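Local structure of SidF, inhibitor of growth family, member 3 (Legionella pneumophila subsp. pneumophila, 4FYE) at residues Val293-Gln298 and Ala501-Leu506; Phe444-Thr449 and Glu548-Ile553; Thr489-Ala494 and Lys540-Ala545. The protein is a Legionella phosphoinositide phosphatase, probably removing a phosphate from phosphatidylinositol phosphates in membranes. The protein carries 1 engineered substitution. All blocks are in the same frame, centred on the assembly; numbering follows the deposited sequence.

Interaction 1. Residues Val293-Gln298 and Ala501-Leu506; sequences VTLINQ and AYREAL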
loop_
_atom_site.group_PDB
_atom_site.type_symbol
_atom_site.label_atom_id
_atom_site.label_comp_id
_atom_site.label_asym_id
_atom_site.label_seq_id
_atom_site.Cartn_x
_atom_site.Cartn_y
_atom_site.Cartn_z
ATOM N N VAL A 293 -14.251 -11.772 9.250
ATOM C CA VAL A 293 -14.082 -11.238 7.918
ATOM C C VAL A 293 -12.642 -10.805 7.765
ATOM O O VAL A 293 -12.064 -10.931 6.701
ATOM C CB VAL A 293 -14.971 -10.032 7.705
ATOM C CG1 VAL A 293 -14.550 -9.258 6.485
ATOM C CG2 VAL A 293 -16.406 -10.500 7.595
ATOM N N THR A 294 -12.043 -10.325 8.838
ATOM C CA THR A 294 -10.735 -9.843 8.647
ATOM C C THR A 294 -9.795 -11.001 8.412
ATOM O O THR A 294 -8.847 -10.867 7.608
ATOM C CB THR A 294 -10.252 -8.713 9.635
ATOM O OG1 THR A 294 -9.079 -9.098 10.356
ATOM C CG2 THR A 294 -11.343 -8.138 10.557
ATOM N N LEU A 295 -10.093 -12.153 9.049
ATOM C CA LEU A 295 -9.387 -13.394 8.787
ATOM C C LEU A 295 -9.642 -13.878 7.331
ATOM O O LEU A 295 -8.722 -14.186 6.576
ATOM C CB LEU A 295 -9.883 -14.455 9.726
ATOM C CG LEU A 295 -9.019 -15.531 10.366
ATOM C CD1 LEU A 295 -9.729 -16.849 10.143
ATOM C CD2 LEU A 295 -7.607 -15.609 9.852
ATOM N N ILE A 296 -10.892 -13.926 6.934
ATOM C CA ILE A 296 -11.252 -14.188 5.571
ATOM C C ILE A 296 -10.435 -13.310 4.559
ATOM O O ILE A 296 -9.719 -13.846 3.668
ATOM C CB ILE A 296 -12.776 -14.079 5.446
ATOM C CG1 ILE A 296 -13.408 -15.360 6.041
ATOM C CG2 ILE A 296 -13.184 -13.860 4.004
ATOM C CD1 ILE A 296 -14.900 -15.278 6.301
ATOM N N ASN A 297 -10.497 -11.990 4.715
ATOM C CA ASN A 297 -9.656 -11.093 3.944
ATOM C C ASN A 297 -8.174 -11.316 4.137
ATOM O O ASN A 297 -7.423 -11.200 3.167
ATOM C CB ASN A 297 -9.982 -9.696 4.313
ATOM C CG ASN A 297 -11.347 -9.303 3.857
ATOM O OD1 ASN A 297 -12.016 -10.022 3.070
ATOM N ND2 ASN A 297 -11.782 -8.133 4.322
ATOM N N GLN A 298 -7.731 -11.666 5.355
ATOM C CA GLN A 298 -6.339 -12.092 5.505
ATOM C C GLN A 298 -5.978 -13.263 4.549
ATOM O O GLN A 298 -4.892 -13.265 3.990
ATOM C CB GLN A 298 -5.994 -12.491 6.932
ATOM C CG GLN A 298 -4.486 -12.625 7.101
ATOM C CD GLN A 298 -3.731 -11.368 6.696
ATOM O OE1 GLN A 298 -4.213 -10.264 6.919
ATOM N NE2 GLN A 298 -2.513 -11.532 6.158
ATOM N N ALA A 501 -6.744 -24.458 15.268
ATOM C CA ALA A 501 -8.056 -24.644 15.868
ATOM C C ALA A 501 -8.852 -23.318 15.894
ATOM O O ALA A 501 -10.045 -23.283 15.564
ATOM C CB ALA A 501 -7.909 -25.250 17.268
ATOM N N TYR A 502 -8.191 -22.216 16.230
ATOM C CA TYR A 502 -8.884 -20.926 16.225
ATOM C C TYR A 502 -9.406 -20.469 14.828
ATOM O O TYR A 502 -10.558 -19.988 14.692
ATOM C CB TYR A 502 -7.970 -19.881 16.864
ATOM C CG TYR A 502 -8.492 -18.502 16.848
ATOM C CD1 TYR A 502 -9.578 -18.126 17.665
ATOM C CD2 TYR A 502 -7.894 -17.527 16.049
ATOM C CE1 TYR A 502 -10.072 -16.831 17.672
ATOM C CE2 TYR A 502 -8.368 -16.214 16.051
ATOM C CZ TYR A 502 -9.452 -15.876 16.852
ATOM O OH TYR A 502 -9.917 -14.563 16.829
ATOM N N ARG A 503 -8.573 -20.595 13.798
ATOM C CA ARG A 503 -8.990 -20.154 12.462
ATOM C C ARG A 503 -10.194 -20.958 12.009
ATOM O O ARG A 503 -11.215 -20.397 11.580
ATOM C CB ARG A 503 -7.891 -20.352 11.424
ATOM C CG ARG A 503 -6.692 -19.447 11.565
ATOM C CD ARG A 503 -5.716 -19.700 10.430
ATOM N NE ARG A 503 -4.912 -20.905 10.644
ATOM C CZ ARG A 503 -5.122 -22.049 10.012
ATOM N NH1 ARG A 503 -6.116 -22.163 9.100
ATOM N NH2 ARG A 503 -4.333 -23.075 10.288
ATOM N N GLU A 504 -10.059 -22.282 12.110
ATOM C CA GLU A 504 -11.073 -23.185 11.572
ATOM C C GLU A 504 -12.389 -22.917 12.298
ATOM O O GLU A 504 -13.448 -22.760 11.688
ATOM C CB GLU A 504 -10.597 -24.648 11.647
ATOM C CG GLU A 504 -10.685 -25.428 10.313
ATOM C CD GLU A 504 -10.401 -24.621 8.990
ATOM O OE1 GLU A 504 -11.337 -24.448 8.152
ATOM O OE2 GLU A 504 -9.246 -24.178 8.734
ATOM N N ALA A 505 -12.290 -22.764 13.606
ATOM C CA ALA A 505 -13.440 -22.490 14.404
ATOM C C ALA A 505 -14.130 -21.170 13.983
ATOM O O ALA A 505 -15.339 -21.115 13.803
ATOM C CB ALA A 505 -13.003 -22.457 15.842
ATOM N N LEU A 506 -13.342 -20.121 13.792
ATOM C CA LEU A 506 -13.839 -18.798 13.428
ATOM C C LEU A 506 -14.507 -18.661 12.029
ATOM O O LEU A 506 -15.483 -17.896 11.871
ATOM C CB LEU A 506 -12.664 -17.844 13.504
ATOM C CG LEU A 506 -12.828 -16.509 14.199
ATOM C CD1 LEU A 506 -11.522 -15.714 14.097
ATOM C CD2 LEU A 506 -14.046 -15.746 13.680
#

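Interaction 2. Residues Phe444-Thr449 and Glu548-Ile553; sequences FVNQMT and ELHNQI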
loop_
_atom_site.group_PDB
_atom_site.type_symbol
_atom_site.label_atom_id
_atom_site.label_comp_id
_atom_site.label_asym_id
_atom_site.label_seq_id
_atom_site.Cartn_x
_atom_site.Cartn_y
_atom_site.Cartn_z
ATOM N N PHE A 444 8.143 -6.624 16.781
ATOM C CA PHE A 444 8.492 -6.354 15.372
ATOM C C PHE A 444 9.959 -5.936 15.241
ATOM O O PHE A 444 10.701 -6.465 14.419
ATOM C CB PHE A 444 7.553 -5.270 14.829
ATOM C CG PHE A 444 7.871 -4.816 13.425
ATOM C CD1 PHE A 444 7.361 -5.489 12.330
ATOM C CD2 PHE A 444 8.674 -3.694 13.214
ATOM C CE1 PHE A 444 7.642 -5.057 11.040
ATOM C CE2 PHE A 444 8.945 -3.250 11.949
ATOM C CZ PHE A 444 8.432 -3.937 10.848
ATOM N N VAL A 445 10.418 -5.031 16.088
ATOM C CA VAL A 445 11.793 -4.629 15.970
ATOM C C VAL A 445 12.701 -5.839 16.157
ATOM O O VAL A 445 13.619 -6.088 15.345
ATOM C CB VAL A 445 12.128 -3.429 16.886
ATOM C CG1 VAL A 445 13.635 -3.246 17.023
ATOM C CG2 VAL A 445 11.512 -2.144 16.320
ATOM N N ASN A 446 12.442 -6.640 17.188
ATOM C CA ASN A 446 13.275 -7.848 17.412
ATOM C C ASN A 446 13.235 -8.798 16.187
ATOM O O ASN A 446 14.263 -9.312 15.725
ATOM C CB ASN A 446 12.791 -8.608 18.629
ATOM C CG ASN A 446 13.103 -7.924 19.913
ATOM O OD1 ASN A 446 14.117 -7.210 20.039
ATOM N ND2 ASN A 446 12.241 -8.155 20.919
ATOM N N GLN A 447 12.047 -9.020 15.655
ATOM C CA GLN A 447 11.934 -9.953 14.525
ATOM C C GLN A 447 12.797 -9.512 13.368
ATOM O O GLN A 447 13.588 -10.287 12.855
ATOM C CB GLN A 447 10.508 -10.031 14.051
ATOM C CG GLN A 447 9.562 -10.491 15.134
ATOM C CD GLN A 447 8.116 -10.526 14.671
ATOM O OE1 GLN A 447 7.574 -9.546 14.164
ATOM N NE2 GLN A 447 7.491 -11.674 14.839
ATOM N N MET A 448 12.664 -8.242 13.003
ATOM C CA MET A 448 13.289 -7.689 11.806
ATOM C C MET A 448 14.761 -7.620 12.058
ATOM O O MET A 448 15.566 -7.813 11.163
ATOM C CB MET A 448 12.752 -6.256 11.514
ATOM C CG MET A 448 11.278 -6.191 11.111
ATOM S SD MET A 448 11.019 -7.008 9.519
ATOM C CE MET A 448 11.622 -5.770 8.347
ATOM N N THR A 449 15.138 -7.323 13.282
ATOM C CA THR A 449 16.534 -7.335 13.541
ATOM C C THR A 449 17.104 -8.774 13.501
ATOM O O THR A 449 18.136 -8.998 12.874
ATOM C CB THR A 449 16.982 -6.446 14.752
ATOM O OG1 THR A 449 17.917 -7.169 15.538
ATOM C CG2 THR A 449 15.848 -5.980 15.655
ATOM N N GLU A 548 6.340 -10.611 26.926
ATOM C CA GLU A 548 7.113 -10.364 28.160
ATOM C C GLU A 548 8.571 -10.637 27.845
ATOM O O GLU A 548 9.468 -9.914 28.289
ATOM C CB GLU A 548 6.650 -11.272 29.323
ATOM C CG GLU A 548 5.500 -10.757 30.196
ATOM C CD GLU A 548 5.951 -10.190 31.552
ATOM O OE1 GLU A 548 6.295 -10.983 32.473
ATOM O OE2 GLU A 548 5.932 -8.942 31.715
ATOM N N LEU A 549 8.786 -11.675 27.040
ATOM C CA LEU A 549 10.131 -12.093 26.652
ATOM C C LEU A 549 10.764 -11.097 25.677
ATOM O O LEU A 549 11.935 -10.684 25.867
ATOM C CB LEU A 549 10.084 -13.507 26.081
ATOM C CG LEU A 549 9.804 -14.573 27.151
ATOM C CD1 LEU A 549 9.650 -15.975 26.552
ATOM C CD2 LEU A 549 10.886 -14.553 28.225
ATOM N N HIS A 550 9.977 -10.697 24.658
ATOM C CA HIS A 550 10.406 -9.659 23.746
ATOM C C HIS A 550 10.809 -8.441 24.521
ATOM O O HIS A 550 11.869 -7.863 24.266
ATOM C CB HIS A 550 9.348 -9.308 22.678
ATOM C CG HIS A 550 9.395 -10.212 21.441
ATOM N ND1 HIS A 550 10.480 -10.315 20.648
ATOM C CD2 HIS A 550 8.449 -11.074 20.897
ATOM C CE1 HIS A 550 10.261 -11.213 19.661
ATOM N NE2 HIS A 550 9.014 -11.672 19.811
ATOM N N ASN A 551 9.999 -8.056 25.500
ATOM C CA ASN A 551 10.308 -6.835 26.247
ATOM C C ASN A 551 11.652 -6.953 26.963
ATOM O O ASN A 551 12.392 -5.988 27.065
ATOM C CB ASN A 551 9.152 -6.430 27.179
ATOM C CG ASN A 551 7.926 -5.939 26.390
ATOM O OD1 ASN A 551 6.768 -6.133 26.784
ATOM N ND2 ASN A 551 8.184 -5.313 25.250
ATOM N N GLN A 552 12.007 -8.153 27.388
ATOM C CA GLN A 552 13.324 -8.322 27.999
ATOM C C GLN A 552 14.443 -8.225 26.952
ATOM O O GLN A 552 15.535 -7.707 27.230
ATOM C CB GLN A 552 13.418 -9.649 28.758
ATOM C CG GLN A 552 12.569 -9.737 30.020
ATOM C CD GLN A 552 12.535 -11.168 30.536
ATOM O OE1 GLN A 552 13.550 -11.700 31.014
ATOM N NE2 GLN A 552 11.373 -11.813 30.404
ATOM N N ILE A 553 14.171 -8.713 25.745
ATOM C CA ILE A 553 15.173 -8.596 24.683
ATOM C C ILE A 553 15.417 -7.126 24.297
ATOM O O ILE A 553 16.562 -6.673 24.149
ATOM C CB ILE A 553 14.799 -9.470 23.481
ATOM C CG1 ILE A 553 14.913 -10.935 23.913
ATOM C CG2 ILE A 553 15.651 -9.118 22.258
ATOM C CD1 ILE A 553 14.512 -11.978 22.893
#

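Interaction 3. Residues Thr489-Ala494 and Lys540-Ala545; sequences TEKENA and KKQESA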
loop_
_atom_site.group_PDB
_atom_site.type_symbol
_atom_site.label_atom_id
_atom_site.label_comp_id
_atom_site.label_asym_id
_atom_site.label_seq_id
_atom_site.Cartn_x
_atom_site.Cartn_y
_atom_site.Cartn_z
ATOM N N THR A 489 10.741 -19.001 20.449
ATOM C CA THR A 489 10.437 -19.859 19.326
ATOM C C THR A 489 9.869 -21.187 19.803
ATOM O O THR A 489 8.974 -21.732 19.157
ATOM C CB THR A 489 11.621 -19.990 18.369
ATOM O OG1 THR A 489 12.814 -19.683 19.089
ATOM C CG2 THR A 489 11.447 -18.952 17.228
ATOM N N GLU A 490 10.327 -21.651 20.965
ATOM C CA GLU A 490 9.614 -22.731 21.674
ATOM C C GLU A 490 8.141 -22.359 21.964
ATOM O O GLU A 490 7.221 -23.092 21.546
ATOM C CB GLU A 490 10.335 -23.202 22.958
ATOM C CG GLU A 490 11.621 -23.973 22.728
ATOM C CD GLU A 490 12.425 -24.183 24.020
ATOM O OE1 GLU A 490 12.682 -23.198 24.757
ATOM O OE2 GLU A 490 12.806 -25.346 24.304
ATOM N N LYS A 491 7.884 -21.229 22.629
ATOM C CA LYS A 491 6.463 -20.932 22.870
ATOM C C LYS A 491 5.615 -20.622 21.646
ATOM O O LYS A 491 4.422 -20.934 21.629
ATOM C CB LYS A 491 6.197 -19.928 23.984
ATOM C CG LYS A 491 4.787 -20.137 24.537
ATOM C CD LYS A 491 4.211 -18.897 25.235
ATOM C CE LYS A 491 4.973 -18.495 26.500
ATOM N NZ LYS A 491 4.667 -19.293 27.735
ATOM N N GLU A 492 6.215 -20.016 20.631
ATOM C CA GLU A 492 5.458 -19.709 19.415
ATOM C C GLU A 492 5.079 -21.002 18.704
ATOM O O GLU A 492 3.987 -21.130 18.144
ATOM C CB GLU A 492 6.213 -18.750 18.490
ATOM C CG GLU A 492 5.307 -18.056 17.466
ATOM C CD GLU A 492 4.784 -16.668 17.878
ATOM O OE1 GLU A 492 5.578 -15.691 18.015
ATOM O OE2 GLU A 492 3.546 -16.534 18.020
ATOM N N ASN A 493 5.965 -21.987 18.769
ATOM C CA ASN A 493 5.607 -23.346 18.330
ATOM C C ASN A 493 4.436 -24.054 19.080
ATOM O O ASN A 493 3.609 -24.704 18.442
ATOM C CB ASN A 493 6.871 -24.170 18.143
ATOM C CG ASN A 493 7.705 -23.671 16.945
ATOM O OD1 ASN A 493 7.167 -23.138 15.966
ATOM N ND2 ASN A 493 9.012 -23.842 17.020
ATOM N N ALA A 494 4.303 -23.834 20.389
ATOM C CA ALA A 494 3.128 -24.296 21.175
ATOM C C ALA A 494 1.748 -23.747 20.713
ATOM O O ALA A 494 0.692 -24.422 20.834
ATOM C CB ALA A 494 3.345 -23.988 22.652
ATOM N N LYS A 540 -4.339 -15.353 23.716
ATOM C CA LYS A 540 -4.094 -14.145 24.526
ATOM C C LYS A 540 -3.013 -14.348 25.578
ATOM O O LYS A 540 -2.019 -13.608 25.596
ATOM C CB LYS A 540 -5.358 -13.646 25.239
ATOM C CG LYS A 540 -6.340 -12.893 24.363
ATOM C CD LYS A 540 -5.692 -11.710 23.675
ATOM C CE LYS A 540 -6.402 -11.411 22.361
ATOM N NZ LYS A 540 -7.884 -11.463 22.570
ATOM N N LYS A 541 -3.219 -15.357 26.426
ATOM C CA LYS A 541 -2.319 -15.683 27.546
ATOM C C LYS A 541 -0.880 -16.005 27.087
ATOM O O LYS A 541 0.091 -15.492 27.645
ATOM C CB LYS A 541 -2.908 -16.845 28.375
ATOM C CG LYS A 541 -2.135 -17.209 29.644
ATOM C CD LYS A 541 -2.668 -18.464 30.313
ATOM C CE LYS A 541 -2.002 -18.683 31.665
ATOM N NZ LYS A 541 -2.152 -20.098 32.142
ATOM N N GLN A 542 -0.742 -16.830 26.061
ATOM C CA GLN A 542 0.595 -17.175 25.556
ATOM C C GLN A 542 1.197 -15.998 24.816
ATOM O O GLN A 542 2.378 -15.714 24.983
ATOM C CB GLN A 542 0.582 -18.407 24.635
ATOM C CG GLN A 542 0.597 -19.741 25.343
ATOM C CD GLN A 542 0.570 -20.897 24.346
ATOM O OE1 GLN A 542 -0.432 -21.607 24.269
ATOM N NE2 GLN A 542 1.657 -21.069 23.546
ATOM N N GLU A 543 0.395 -15.323 23.991
ATOM C CA GLU A 543 0.816 -14.049 23.374
ATOM C C GLU A 543 1.465 -13.100 24.450
ATOM O O GLU A 543 2.622 -12.648 24.307
ATOM C CB GLU A 543 -0.361 -13.414 22.615
ATOM C CG GLU A 543 -0.677 -14.105 21.270
ATOM C CD GLU A 543 -1.789 -13.454 20.394
ATOM O OE1 GLU A 543 -2.648 -12.705 20.927
ATOM O OE2 GLU A 543 -1.834 -13.745 19.155
ATOM N N SER A 544 0.766 -12.880 25.565
ATOM C CA SER A 544 1.350 -12.151 26.710
ATOM C C SER A 544 2.750 -12.561 27.145
ATOM O O SER A 544 3.605 -11.696 27.320
ATOM C CB SER A 544 0.448 -12.228 27.932
ATOM O OG SER A 544 -0.655 -11.380 27.756
ATOM N N ALA A 545 2.989 -13.856 27.338
ATOM C CA ALA A 545 4.267 -14.266 27.906
ATOM C C ALA A 545 5.389 -14.075 26.889
ATOM O O ALA A 545 6.517 -13.699 27.241
ATOM C CB ALA A 545 4.214 -15.703 28.427
#

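Interaction 1. Residues Val293-Gln298 and Ala501-Leu506
L295 reaches out from helix 284-311 and lays the end of its side chain on the backbone and CB of R503, in a buried contact between helix 284-311 and helix 482-514. Helix 482-514 is the first arm of a predicted coiled coil, so this contact fastens that arm to a helix from much earlier in the phosphatase chain. The two methyls of the leucine share the arginine between them. L295 CD1 stands 4.1 Å from R503 CA and, at the same distance, faces the carbonyl oxygen of that residue; R503 CB lies 4.2 Å from L295 CD1. The other methyl, L295 CD2, comes to 4.3 Å from R503 CG, against the first methylenes of the side chain. The leucine therefore sits against the helix surface itself rather than against the far end of the arginine.

The R503 chain bends at chi3 (-79°), and its guanidinium leads away from helix 284-311, with R503 NH1 and E504 OE2 forming a long salt bridge at 3.7 Å. What L295 meets is the start of the arginine.

F507 on helix 482-514 and F387 on helix 373-387 are neighbours too: aromatic side chains of two helices also pack on the leucine. On another side of helix 284-311, N297 and Q298 are held by hydrogen bonds, N297 ND2 to R273 O and Q298 NE2 to E356 OE2, which tie that helix into the body of the fold. L506, one helical turn beyond R503, turns toward the same leucine and gives the second touch, which is methyl to methyl, L295 CD1 to L506 CD1 at 4.5 Å.

Interaction 2. Residues Phe444-Thr449 and Glu548-Ile553
N446 is directed from helix 438-458 toward helix 522-583, and each atom of its side chain finds something there. CB comes first, resting 3.5 Å from H550 ND1, with CE1 of the same imidazole a little further off. The torsion at CA (chi1 -72°) sets CG opposite the carbonyl carbon and carries the amide past the ring toward the backbone of the other helix. CG is within reach of both H550 ND1 and the CG2 methyl of I553.

At the tip the amide divides its two ends. ND2 gives a hydrogen bond to H550 ND1, 2.8 Å long with an N-H...N angle of 157°; the ring nitrogen is near the amide plane, whereas ND2 is tilted somewhat from the imidazole plane. ND1 is the acceptor here, consistent with its being the unprotonated ring nitrogen. A second, weak bond runs from N446 ND2 to H550 O at 3.4 Å. On the other end OD1 stands 3.3 Å from I553 CG2 and accepts a hydrogen bond from R557 NH1, one turn further along helix 522-583, so a buried amide has both ends satisfied.

The amide comes in at the ND1 edge of the ring, its plane inclined 21° to the imidazole, and the two side chains run past each other in opposite senses. L484 and I488 of helix 482-514 touch I553 and H550 respectively, adding an apolar flank. This is a polar side-chain bridge within a buried helix-helix interface, joining helix 438-458 to the second arm of the predicted coiled coil.

Interaction 3. Residues Thr489-Ala494 and Lys540-Ala545
Antiparallel helical hairpin packing brings K491 and Q542 together: helix 482-514 runs up one arm of the predicted coiled coil and helix 522-583 comes back along it, the two short segments lying 170° apart in direction with axes 10.2 Å from each other. The contact is on the surface; the methylenes of K491 pack against Q542 and A545, and Q542 reaches back with its amide nitrogen.

K491 leaves its helix with CG opposite the backbone N (chi1 -156°), which sends the chain across the gap over Q542. CG meets Q542 NE2 at 3.4 Å, and CD lies 3.7 Å from Q542 CB and just as far from Q542 O. The chain then bends at its last two torsions, bringing CE to 3.5 Å from A545 CB with NZ beside the same methyl. Lysine carbons thus lie on the helix, while the ammonium passes alongside A545.

Extended beyond CG, Q542 crosses the lysine at a slant and places NE2 3.5 Å from A494 CB and 3.4 Å from K491 O. Toward the buried side, E543 forms a salt bridge with R381, tying helix 522-583 to helix 373-387, and I546 receives both K491 and E492. Consistent with the predicted coiled coil, this is a surface contact, small alanines facing long polar chains, between the two helices of an antiparallel helical hairpin.

In the fold
All three contacts join helices, and two helices recur: helix 482-514 serves interactions 1 and 3, helix 522-583 serves interactions 2 and 3. Interaction 3 holds these two helices to each other, whereas interactions 1 and 2 attach each of them to a different helix, 284-311 and 438-458. Burial alone does not set the chemistry. Interaction 1 is buried and rests on one leucine packed against the arginine's backbone and first carbons, with a second leucine beside it; interaction 2, also buried, relies on an asparagine-histidine hydrogen bond; interaction 3, at the surface, is closed by lysine and glutamine chains beside alanines. The centres of 2 and 3 are 13 Å apart, of 1 and 2 about 26 Å.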